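Local coordinates for protein endo-beta-1,2-glucanase (Talaromyces funiculosus, PDB 6IMU) that probably hydrolyses beta-1,2-glucans at internal linkages, acting as a fungal endo-beta-1,2-glucanase, at residues N159-L164 and T221-Q226. Sequence-based numbering, arbitrary orientation.
With NAG (2-acetamido-2-deoxy-beta-D-glucopyranose), chain D.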
loop_
_atom_site.group_PDB
_atom_site.type_symbol
_atom_site.label_atom_id
_atom_site.label_comp_id
_atom_site.label_asym_id
_atom_site.label_seq_id
_atom_site.Cartn_x
_atom_site.Cartn_y
_atom_site.Cartn_z
ATOM N N ASN A 159 11.972 11.986 16.835
ATOM C CA ASN A 159 10.970 12.758 17.581
ATOM C C ASN A 159 9.783 13.148 16.684
ATOM O O ASN A 159 9.133 14.162 16.922
ATOM C CB ASN A 159 11.599 14.008 18.203
ATOM C CG ASN A 159 12.687 13.675 19.201
ATOM O OD1 ASN A 159 12.518 12.786 20.027
ATOM N ND2 ASN A 159 13.802 14.384 19.135
ATOM N N ARG A 160 9.500 12.330 15.664
ATOM C CA ARG A 160 8.416 12.578 14.713
ATOM C C ARG A 160 7.791 11.232 14.355
ATOM O O ARG A 160 8.521 10.282 14.069
ATOM C CB ARG A 160 8.930 13.250 13.434
ATOM C CG ARG A 160 9.426 14.675 13.625
ATOM C CD ARG A 160 10.037 15.244 12.357
ATOM N NE ARG A 160 9.026 15.557 11.353
ATOM C CZ ARG A 160 9.038 15.134 10.091
ATOM N NH1 ARG A 160 10.062 14.434 9.625
ATOM N NH2 ARG A 160 8.027 15.427 9.289
ATOM N N VAL A 161 6.454 11.152 14.372
ATOM C CA VAL A 161 5.787 9.887 14.120
ATOM C C VAL A 161 4.553 10.138 13.253
ATOM O O VAL A 161 3.740 11.010 13.557
ATOM C CB VAL A 161 5.471 9.144 15.435
ATOM C CG1 VAL A 161 4.556 9.928 16.363
ATOM C CG2 VAL A 161 4.912 7.756 15.174
ATOM N N PRO A 162 4.398 9.394 12.129
ATOM C CA PRO A 162 3.292 9.601 11.198
ATOM C C PRO A 162 2.104 8.676 11.501
ATOM O O PRO A 162 2.281 7.460 11.672
ATOM C CB PRO A 162 3.971 9.249 9.869
ATOM C CG PRO A 162 4.858 8.076 10.230
ATOM C CD PRO A 162 5.301 8.328 11.661
ATOM N N GLY A 163 0.911 9.267 11.585
ATOM C CA GLY A 163 -0.320 8.528 11.863
ATOM C C GLY A 163 -0.717 7.616 10.708
ATOM O O GLY A 163 -1.110 6.469 10.924
ATOM N N LEU A 164 -0.606 8.134 9.482
ATOM C CA LEU A 164 -1.056 7.431 8.272
ATOM C C LEU A 164 -0.384 6.056 8.182
ATOM O O LEU A 164 -1.068 5.051 8.050
ATOM C CB LEU A 164 -0.729 8.288 7.047
ATOM C CG LEU A 164 -1.208 7.750 5.697
ATOM C CD1 LEU A 164 -1.504 8.903 4.753
ATOM C CD2 LEU A 164 -0.181 6.816 5.079
ATOM N N THR A 221 2.991 13.701 14.527
ATOM C CA THR A 221 3.115 14.162 15.902
ATOM C C THR A 221 4.596 14.400 16.212
ATOM O O THR A 221 5.440 13.552 15.927
ATOM C CB THR A 221 2.488 13.179 16.897
ATOM O OG1 THR A 221 1.076 13.215 16.699
ATOM C CG2 THR A 221 2.816 13.503 18.341
ATOM N N ASP A 222 4.875 15.577 16.780
ATOM C CA ASP A 222 6.190 15.957 17.267
ATOM C C ASP A 222 6.289 15.566 18.742
ATOM O O ASP A 222 5.439 15.963 19.551
ATOM C CB ASP A 222 6.436 17.449 17.053
ATOM C CG ASP A 222 6.517 17.809 15.581
ATOM O OD1 ASP A 222 6.938 16.935 14.800
ATOM O OD2 ASP A 222 6.145 18.941 15.228
ATOM N N ILE A 223 7.318 14.770 19.052
ATOM C CA ILE A 223 7.572 14.233 20.377
ATOM C C ILE A 223 8.650 15.104 21.026
ATOM O O ILE A 223 9.639 15.436 20.372
ATOM C CB ILE A 223 8.015 12.759 20.283
ATOM C CG1 ILE A 223 7.080 11.935 19.389
ATOM C CG2 ILE A 223 8.159 12.157 21.675
ATOM C CD1 ILE A 223 7.604 10.559 19.044
ATOM N N LYS A 224 8.454 15.469 22.297
ATOM C CA LYS A 224 9.432 16.280 23.011
ATOM C C LYS A 224 10.778 15.551 22.980
ATOM O O LYS A 224 11.766 16.117 22.548
ATOM C CB LYS A 224 9.007 16.560 24.455
ATOM C CG LYS A 224 9.915 17.527 25.208
ATOM C CD LYS A 224 9.609 18.983 24.934
ATOM C CE LYS A 224 8.674 19.582 25.964
ATOM N NZ LYS A 224 8.314 20.978 25.631
ATOM N N ASN A 225 10.780 14.283 23.411
ATOM C CA ASN A 225 11.981 13.483 23.437
ATOM C C ASN A 225 11.614 11.989 23.432
ATOM O O ASN A 225 11.074 11.451 24.401
ATOM C CB ASN A 225 12.864 13.898 24.615
ATOM C CG ASN A 225 14.199 13.190 24.653
ATOM O OD1 ASN A 225 14.338 12.100 24.115
ATOM N ND2 ASN A 225 15.182 13.815 25.284
ATOM N N GLN A 226 11.952 11.334 22.317
ATOM C CA GLN A 226 11.651 9.925 22.037
ATOM C C GLN A 226 12.261 8.988 23.093
ATOM O O GLN A 226 11.800 7.847 23.251
ATOM C CB GLN A 226 12.143 9.569 20.630
ATOM C CG GLN A 226 13.647 9.765 20.432
ATOM C CD GLN A 226 14.074 9.709 18.986
ATOM O OE1 GLN A 226 13.258 9.687 18.069
ATOM N NE2 GLN A 226 15.380 9.692 18.769
HETATM C C1 NAG D . 16.483 13.243 25.451
HETATM C C2 NAG D . 17.623 14.247 25.705
HETATM C C3 NAG D . 18.913 13.508 26.071
HETATM C C4 NAG D . 18.633 12.584 27.243
HETATM C C5 NAG D . 17.529 11.618 26.832
HETATM C C6 NAG D . 17.269 10.530 27.863
HETATM C C7 NAG D . 17.835 16.420 24.562
HETATM C C8 NAG D . 18.274 17.097 23.297
HETATM N N2 NAG D . 17.896 15.081 24.545
HETATM O O3 NAG D . 19.963 14.427 26.397
HETATM O O4 NAG D . 19.804 11.853 27.597
HETATM O O5 NAG D . 16.355 12.395 26.601
HETATM O O6 NAG D . 17.339 11.102 29.168
HETATM O O7 NAG D . 17.470 17.067 25.534
#
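Asn159 and Gln226 trade hydrogen bonds reciprocally, the side-chain carbonyl of each taking the backbone N-H of the other. Gln226 N donates a hydrogen bond to Asn159 OD1 at 2.8 Å, nearly in line with the amide C=O, while Asn159 N reaches Gln226 OE1 at 2.9 Å from well above that carbonyl's plane. The two side chains cross at about a right angle, their amide planes turned 50° apart. Gln226 CG sits between its own backbone N and carbonyl carbon (chi1 60°), and the extended remainder of the chain carries OE1 across to Asn159 N; its NE2 is bonded to Asn158 OD1. Without this amide, as with an alanine here, Asn159 N would probably lose its acceptor and Asn158 OD1 this donor. Asn159 has positive phi (64°), a backbone shape asparagine tolerates well.

The two segments pair as antiparallel strands. Ile223 N donates almost straight to Asn159 O at 2.9 Å, and Val161 and Thr221 form a hydrogen-bonded pair, Val161 N to Thr221 O and Thr221 N to Val161 O, each 3.0 Å. Val161 and Thr221 share one face, where Val161 CG1 also meets Ile223 CD1 at 4.1 Å, branched apolar residues that suit a buried strand surface. Arg160 and Asp222 run side by side on the opposite face, their charges near but beyond a salt bridge; that of Arg160 NE is with Glu240 OE1.

Asn225, in an Asn-Gln-Ser sequon, points its CB away from the pairing and carries a covalently bound N-acetylglucosamine on ND2. Strand 160-162 is an outer strand of a three-stranded antiparallel sheet, with 220-223 in the middle and 237-239 beyond; it leads into helix 163-181, while Ile209 and Phe210, at the end of helix 186-210, pack against Val161.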